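Local coordinates for protein beta-N-acetylhexosaminidase (Streptomyces plicatus, PDB 5FCZ) that probably removes terminal N-acetylhexosamine residues from glycoconjugates by hydrolysing their beta-glycosidic bonds, as a family 20 glycoside hydrolase, at residues M163-R168 with L447-L452; W367-T372 with S393-T398. All coordinates share one frame; numbering follows the deposited sequence.

Contact 1. Residues M163-R168 with L447-L452; sequences MLDVSR and LWTETL. With TNX (1,5-anhydro-2-deoxy-2-(ethanethioylamino)-D-arabino-hex-1-enitol), chain B.
Parallel strand pairing that runs out into a sugar-binding site joins M163-R168 to L447-L452, where the first and last strands of the catalytic barrel lie side by side. L164 and L447 form the bridge, flanked by L447 N to M163 O and D165 N to L447 O; beyond it side chains take over. The D165 carboxylate joins the two segments: its OD2 is approached from opposite faces, by T449 N at 2.9 Å in a nearly straight bond (172°) and by R168 NH1, in a salt bridge with OD2 lying in the guanidinium plane. OD1 accepts S167 N, an Asx turn, and also R168 N, extending it to an Asx motif; together they help to fix the carboxylate's rotation. T449 OG1 adds a bond of 2.8 Å to D165 O.

Bent at chi3 (81°), M163 brings CE over the centre of the W448 six-membered ring, 3.4 Å from its centroid, with SD over the same face. The opposite face receives the ligand TNX, whose C5 and O4 lie over it. R168 NH2 donates to TNX O3 at 2.8 Å and NH1 to O4 at 2.9 Å, while O4 donates to E450 OE2 at 2.7 Å. E450 OE2 also lies above the R168 guanidinium, toward its rim, where it meets the charge but no N-H. Two hydroxyls are thus read by one guanidinium, itself positioned by D165, and the flanking carboxylates probably balance its buried charge.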
loop_
_atom_site.group_PDB
_atom_site.type_symbol
_atom_site.label_atom_id
_atom_site.label_comp_id
_atom_site.label_asym_id
_atom_site.label_seq_id
_atom_site.Cartn_x
_atom_site.Cartn_y
_atom_site.Cartn_z
ATOM N N MET A 163 -3.371 -1.814 -0.976
ATOM C CA MET A 163 -4.044 -3.028 -0.567
ATOM C C MET A 163 -3.741 -4.084 -1.601
ATOM O O MET A 163 -3.720 -3.791 -2.807
ATOM C CB MET A 163 -5.561 -2.857 -0.462
ATOM C CG MET A 163 -6.301 -4.054 0.170
ATOM S SD MET A 163 -8.070 -4.158 -0.232
ATOM C CE MET A 163 -7.933 -4.907 -1.856
ATOM N N LEU A 164 -3.539 -5.312 -1.127
ATOM C CA LEU A 164 -3.557 -6.479 -1.991
ATOM C C LEU A 164 -4.658 -7.420 -1.544
ATOM O O LEU A 164 -4.801 -7.705 -0.354
ATOM C CB LEU A 164 -2.221 -7.213 -2.007
ATOM C CG LEU A 164 -2.129 -8.291 -3.099
ATOM C CD1 LEU A 164 -2.303 -7.710 -4.519
ATOM C CD2 LEU A 164 -0.827 -9.080 -2.988
ATOM N N ASP A 165 -5.440 -7.883 -2.514
ATOM C CA ASP A 165 -6.494 -8.860 -2.294
ATOM C C ASP A 165 -5.856 -10.231 -2.519
ATOM O O ASP A 165 -5.400 -10.538 -3.631
ATOM C CB ASP A 165 -7.673 -8.551 -3.234
ATOM C CG ASP A 165 -8.674 -9.688 -3.379
ATOM O OD1 ASP A 165 -8.630 -10.674 -2.591
ATOM O OD2 ASP A 165 -9.494 -9.576 -4.338
ATOM N N VAL A 166 -5.750 -11.022 -1.448
ATOM C CA VAL A 166 -5.204 -12.368 -1.540
ATOM C C VAL A 166 -6.301 -13.398 -1.374
ATOM O O VAL A 166 -6.028 -14.615 -1.403
ATOM C CB VAL A 166 -4.041 -12.619 -0.548
ATOM C CG1 VAL A 166 -2.844 -11.693 -0.862
ATOM C CG2 VAL A 166 -4.494 -12.494 0.892
ATOM N N SER A 167 -7.556 -12.938 -1.268
ATOM C CA SER A 167 -8.678 -13.851 -1.122
ATOM C C SER A 167 -9.146 -14.350 -2.470
ATOM O O SER A 167 -9.481 -15.529 -2.601
ATOM C CB SER A 167 -9.843 -13.182 -0.402
ATOM O OG SER A 167 -9.443 -12.701 0.853
ATOM N N ARG A 168 -9.196 -13.459 -3.475
ATOM C CA ARG A 168 -9.799 -13.827 -4.757
ATOM C C ARG A 168 -8.884 -14.754 -5.537
ATOM O O ARG A 168 -9.294 -15.852 -5.927
ATOM C CB ARG A 168 -10.143 -12.590 -5.570
ATOM C CG ARG A 168 -11.517 -12.125 -5.289
ATOM C CD ARG A 168 -11.783 -11.963 -3.776
ATOM N NE ARG A 168 -13.131 -11.451 -3.570
ATOM C CZ ARG A 168 -13.473 -10.168 -3.634
ATOM N NH1 ARG A 168 -12.559 -9.213 -3.843
ATOM N NH2 ARG A 168 -14.741 -9.838 -3.493
ATOM N N LEU A 447 -5.799 -3.085 -4.884
ATOM C CA LEU A 447 -5.663 -3.943 -6.050
ATOM C C LEU A 447 -6.437 -5.234 -5.796
ATOM O O LEU A 447 -5.912 -6.156 -5.165
ATOM C CB LEU A 447 -4.207 -4.205 -6.347
ATOM C CG LEU A 447 -3.914 -5.163 -7.488
ATOM C CD1 LEU A 447 -4.674 -4.710 -8.724
ATOM C CD2 LEU A 447 -2.385 -5.170 -7.699
ATOM N N TRP A 448 -7.673 -5.301 -6.300
ATOM C CA TRP A 448 -8.511 -6.491 -6.154
ATOM C C TRP A 448 -8.130 -7.524 -7.203
ATOM O O TRP A 448 -7.658 -7.179 -8.290
ATOM C CB TRP A 448 -9.997 -6.129 -6.273
ATOM C CG TRP A 448 -10.414 -5.093 -5.292
ATOM C CD1 TRP A 448 -10.473 -3.760 -5.507
ATOM C CD2 TRP A 448 -10.795 -5.301 -3.937
ATOM N NE1 TRP A 448 -10.864 -3.106 -4.369
ATOM C CE2 TRP A 448 -11.078 -4.034 -3.385
ATOM C CE3 TRP A 448 -10.922 -6.443 -3.122
ATOM C CZ2 TRP A 448 -11.501 -3.867 -2.055
ATOM C CZ3 TRP A 448 -11.344 -6.282 -1.813
ATOM C CH2 TRP A 448 -11.645 -5.005 -1.296
ATOM N N THR A 449 -8.308 -8.809 -6.871
ATOM C CA THR A 449 -7.773 -9.848 -7.746
ATOM C C THR A 449 -8.832 -10.821 -8.319
ATOM O O THR A 449 -8.504 -11.959 -8.650
ATOM C CB THR A 449 -6.643 -10.582 -7.022
ATOM O OG1 THR A 449 -7.094 -11.154 -5.787
ATOM C CG2 THR A 449 -5.527 -9.619 -6.716
ATOM N N GLU A 450 -10.086 -10.386 -8.558
ATOM C CA GLU A 450 -11.016 -11.264 -9.291
ATOM C C GLU A 450 -10.406 -11.779 -10.586
ATOM O O GLU A 450 -10.648 -12.929 -10.981
ATOM C CB GLU A 450 -12.331 -10.566 -9.637
ATOM C CG GLU A 450 -13.296 -10.478 -8.490
ATOM C CD GLU A 450 -13.088 -9.218 -7.666
ATOM O OE1 GLU A 450 -11.987 -8.601 -7.722
ATOM O OE2 GLU A 450 -14.043 -8.839 -6.966
ATOM N N THR A 451 -9.618 -10.940 -11.259
ATOM C CA THR A 451 -9.162 -11.190 -12.620
ATOM C C THR A 451 -7.661 -11.402 -12.705
ATOM O O THR A 451 -7.146 -11.601 -13.808
ATOM C CB THR A 451 -9.537 -10.016 -13.557
ATOM O OG1 THR A 451 -8.598 -8.949 -13.399
ATOM C CG2 THR A 451 -10.948 -9.453 -13.262
ATOM N N LEU A 452 -6.939 -11.356 -11.584
ATOM C CA LEU A 452 -5.485 -11.364 -11.607
ATOM C C LEU A 452 -4.959 -12.563 -10.824
ATOM O O LEU A 452 -5.291 -12.747 -9.643
ATOM C CB LEU A 452 -4.936 -10.067 -11.035
ATOM C CG LEU A 452 -5.524 -8.763 -11.574
ATOM C CD1 LEU A 452 -4.999 -7.635 -10.752
ATOM C CD2 LEU A 452 -5.166 -8.593 -13.024
HETATM C C1 TNX B . -16.248 -4.257 -4.712
HETATM S S7 TNX B . -14.533 -2.462 -3.430
HETATM C C2 TNX B . -15.769 -4.813 -3.620
HETATM C C3 TNX B . -14.759 -5.963 -3.732
HETATM C C4 TNX B . -14.434 -6.109 -5.239
HETATM C C5 TNX B . -14.241 -4.713 -5.873
HETATM C C6 TNX B . -14.058 -4.866 -7.376
HETATM C C7 TNX B . -15.268 -3.149 -2.100
HETATM C C8 TNX B . -15.031 -2.610 -0.705
HETATM N N2 TNX B . -16.016 -4.221 -2.336
HETATM O O3 TNX B . -15.278 -7.122 -3.149
HETATM O O4 TNX B . -13.274 -6.868 -5.360
HETATM O O5 TNX B . -15.374 -3.845 -5.675
HETATM O O6 TNX B . -13.391 -3.739 -7.876
#

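Contact 2. Residues W367-T372 with S393-T398; sequences WGLDRT and SPADRT. With TNX (1,5-anhydro-2-deoxy-2-(ethanethioylamino)-D-arabino-hex-1-enitol), chain B.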
loop_
_atom_site.group_PDB
_atom_site.type_symbol
_atom_site.label_atom_id
_atom_site.label_comp_id
_atom_site.label_asym_id
_atom_site.label_seq_id
_atom_site.Cartn_x
_atom_site.Cartn_y
_atom_site.Cartn_z
ATOM N N TRP A 367 -14.889 4.250 -0.664
ATOM C CA TRP A 367 -14.658 3.636 -1.963
ATOM C C TRP A 367 -15.750 3.993 -2.957
ATOM O O TRP A 367 -15.928 3.297 -3.960
ATOM C CB TRP A 367 -14.522 2.117 -1.835
ATOM C CG TRP A 367 -15.677 1.386 -1.244
ATOM C CD1 TRP A 367 -16.026 1.357 0.048
ATOM C CD2 TRP A 367 -16.620 0.544 -1.940
ATOM N NE1 TRP A 367 -17.143 0.559 0.224
ATOM C CE2 TRP A 367 -17.525 0.059 -0.991
ATOM C CE3 TRP A 367 -16.789 0.180 -3.274
ATOM C CZ2 TRP A 367 -18.574 -0.776 -1.322
ATOM C CZ3 TRP A 367 -17.835 -0.645 -3.603
ATOM C CH2 TRP A 367 -18.712 -1.121 -2.628
ATOM N N GLY A 368 -16.464 5.082 -2.707
ATOM C CA GLY A 368 -17.415 5.599 -3.663
ATOM C C GLY A 368 -16.725 6.213 -4.869
ATOM O O GLY A 368 -15.502 6.209 -5.007
ATOM N N LEU A 369 -17.556 6.732 -5.773
ATOM C CA LEU A 369 -17.136 7.275 -7.051
ATOM C C LEU A 369 -17.920 8.556 -7.307
ATOM O O LEU A 369 -18.728 8.988 -6.475
ATOM C CB LEU A 369 -17.403 6.327 -8.213
ATOM C CG LEU A 369 -17.741 4.856 -8.156
ATOM C CD1 LEU A 369 -18.895 4.535 -7.295
ATOM C CD2 LEU A 369 -18.076 4.462 -9.599
ATOM N N ASP A 370 -17.715 9.144 -8.491
ATOM C CA ASP A 370 -18.453 10.354 -8.846
ATOM C C ASP A 370 -19.948 10.096 -8.914
ATOM O O ASP A 370 -20.733 10.923 -8.450
ATOM C CB ASP A 370 -17.966 10.913 -10.173
ATOM C CG ASP A 370 -16.622 11.606 -10.061
ATOM O OD1 ASP A 370 -16.153 11.882 -8.926
ATOM O OD2 ASP A 370 -16.052 11.904 -11.125
ATOM N N ARG A 371 -20.370 8.950 -9.468
ATOM C CA ARG A 371 -21.800 8.642 -9.548
ATOM C C ARG A 371 -22.434 8.316 -8.192
ATOM O O ARG A 371 -23.647 8.066 -8.133
ATOM C CB ARG A 371 -22.046 7.477 -10.523
ATOM C CG ARG A 371 -21.505 6.085 -10.100
ATOM C CD ARG A 371 -21.565 5.032 -11.276
ATOM N NE ARG A 371 -22.944 4.939 -11.794
ATOM C CZ ARG A 371 -23.339 4.277 -12.893
ATOM N NH1 ARG A 371 -22.467 3.596 -13.646
ATOM N NH2 ARG A 371 -24.630 4.302 -13.249
ATOM N N THR A 372 -21.663 8.281 -7.114
ATOM C CA THR A 372 -22.239 8.005 -5.809
ATOM C C THR A 372 -23.188 9.147 -5.446
ATOM O O THR A 372 -22.955 10.310 -5.781
ATOM C CB THR A 372 -21.133 7.842 -4.736
ATOM O OG1 THR A 372 -20.278 6.738 -5.040
ATOM C CG2 THR A 372 -21.708 7.601 -3.364
ATOM N N SER A 393 -10.180 6.200 -1.099
ATOM C CA SER A 393 -9.771 5.300 -2.175
ATOM C C SER A 393 -10.902 5.177 -3.181
ATOM O O SER A 393 -11.433 4.087 -3.410
ATOM C CB SER A 393 -9.330 3.943 -1.614
ATOM O OG SER A 393 -10.356 3.267 -0.942
ATOM N N PRO A 394 -11.271 6.281 -3.834
ATOM C CA PRO A 394 -12.405 6.226 -4.768
ATOM C C PRO A 394 -12.181 5.212 -5.881
ATOM O O PRO A 394 -11.082 5.089 -6.433
ATOM C CB PRO A 394 -12.506 7.658 -5.327
ATOM C CG PRO A 394 -11.619 8.530 -4.483
ATOM C CD PRO A 394 -10.611 7.604 -3.822
ATOM N N ALA A 395 -13.258 4.491 -6.217
ATOM C CA ALA A 395 -13.154 3.351 -7.119
ATOM C C ALA A 395 -12.931 3.787 -8.549
ATOM O O ALA A 395 -12.440 2.993 -9.367
ATOM C CB ALA A 395 -14.413 2.475 -7.014
ATOM N N ASP A 396 -13.263 5.034 -8.865
ATOM C CA ASP A 396 -12.936 5.602 -10.162
ATOM C C ASP A 396 -11.708 6.497 -10.086
ATOM O O ASP A 396 -11.500 7.342 -10.962
ATOM C CB ASP A 396 -14.155 6.352 -10.715
ATOM C CG ASP A 396 -14.626 7.465 -9.796
ATOM O OD1 ASP A 396 -14.047 7.624 -8.696
ATOM O OD2 ASP A 396 -15.574 8.190 -10.168
ATOM N N ARG A 397 -10.889 6.328 -9.043
ATOM C CA ARG A 397 -9.591 6.994 -8.971
ATOM C C ARG A 397 -8.428 6.051 -8.707
ATOM O O ARG A 397 -7.437 6.077 -9.442
ATOM C CB ARG A 397 -9.611 8.053 -7.884
ATOM C CG ARG A 397 -10.659 9.089 -8.120
ATOM C CD ARG A 397 -10.256 10.020 -9.254
ATOM N NE ARG A 397 -11.291 11.017 -9.503
ATOM C CZ ARG A 397 -11.129 12.108 -10.239
ATOM N NH1 ARG A 397 -9.972 12.398 -10.803
ATOM N NH2 ARG A 397 -12.140 12.927 -10.397
ATOM N N THR A 398 -8.512 5.231 -7.656
ATOM C CA THR A 398 -7.337 4.518 -7.189
ATOM C C THR A 398 -7.493 3.005 -7.165
ATOM O O THR A 398 -6.624 2.322 -6.625
ATOM C CB THR A 398 -6.956 5.011 -5.794
ATOM O OG1 THR A 398 -8.005 4.664 -4.891
ATOM C CG2 THR A 398 -6.732 6.552 -5.783
HETATM C C1 TNX B . -16.248 -4.257 -4.712
HETATM S S7 TNX B . -14.533 -2.462 -3.430
HETATM C C2 TNX B . -15.769 -4.813 -3.620
HETATM C C3 TNX B . -14.759 -5.963 -3.732
HETATM C C4 TNX B . -14.434 -6.109 -5.239
HETATM C C5 TNX B . -14.241 -4.713 -5.873
HETATM C C6 TNX B . -14.058 -4.866 -7.376
HETATM C C7 TNX B . -15.268 -3.149 -2.100
HETATM C C8 TNX B . -15.031 -2.610 -0.705
HETATM N N2 TNX B . -16.016 -4.221 -2.336
HETATM O O3 TNX B . -15.278 -7.122 -3.149
HETATM O O4 TNX B . -13.274 -6.868 -5.360
HETATM O O5 TNX B . -15.374 -3.845 -5.675
HETATM O O6 TNX B . -13.391 -3.739 -7.876
#
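The backbones of W367-T372 and S393-T398, two loops leaving neighbouring barrel strands, come closest at W367 and P394, with CA atoms 4.4 Å apart, and are joined by A395 N donating to G368 O at 3.1 Å. The same carbonyl oxygen receives a CA-H contact from P394, and W367 CA makes another to S393 O. Farther along, D396 reaches across: its OD2 accepts D370 N at 2.9 Å in an almost straight bond (169°), from the syn side, though tilted out of the carboxylate plane, while L369 CB packs against the same group. The turn from L369 to T372 is type I, and L369 N donates to T372 OG1 at 2.8 Å. The carboxylates of D370 and D396 are steeply inclined to each other, their like charges bridged by R422, which forms salt bridges with both and probably offsets their repulsion.

On the ligand side, W367 has CG between its backbone N and carbonyl carbon (chi1 59°), which turns the indole from the loop pairing toward TNX. Methyl C8 of the ligand's thioacetamide lies over the centre of the W367 ring, 3.6 Å above its plane, and TNX S7 comes 3.5 Å from W367 CE3. NE1 is hydrogen-bonded to Q352, which helps to fix the indole's rotation. A leucine in place of W367 would probably leave C8 without its flat aromatic floor and Q352 without its indole donor. Loops at the C-terminal ends of neighbouring parallel strands, one carrying an aromatic wall for the substituent at C2 of the sugar, are characteristic of the (beta/alpha)8-barrel active site of family 20 hexosaminidases.

From the N terminus, the chain passes through a mixed sheet before strand 159-165 opens the catalytic barrel and, with the loop after it, supplies the first half of contact 1. It then runs through the successive strands to 363-366, whose following loop begins contact 2. Helix 374-385 and strand 389-392 complete that small loop, closed by 393-398 after 20 intervening residues. Strand 440-447 finally returns beside 159-165, and contact 1 closes a loop of 278 residues in which contact 2 is wholly nested. Their centres lie about 17 Å apart and the two contacts do not touch, yet both reach TNX: contact 1 chiefly at its ring and hydroxyls, though W448 also touches the sulfur, contact 2 at its thioacetamide.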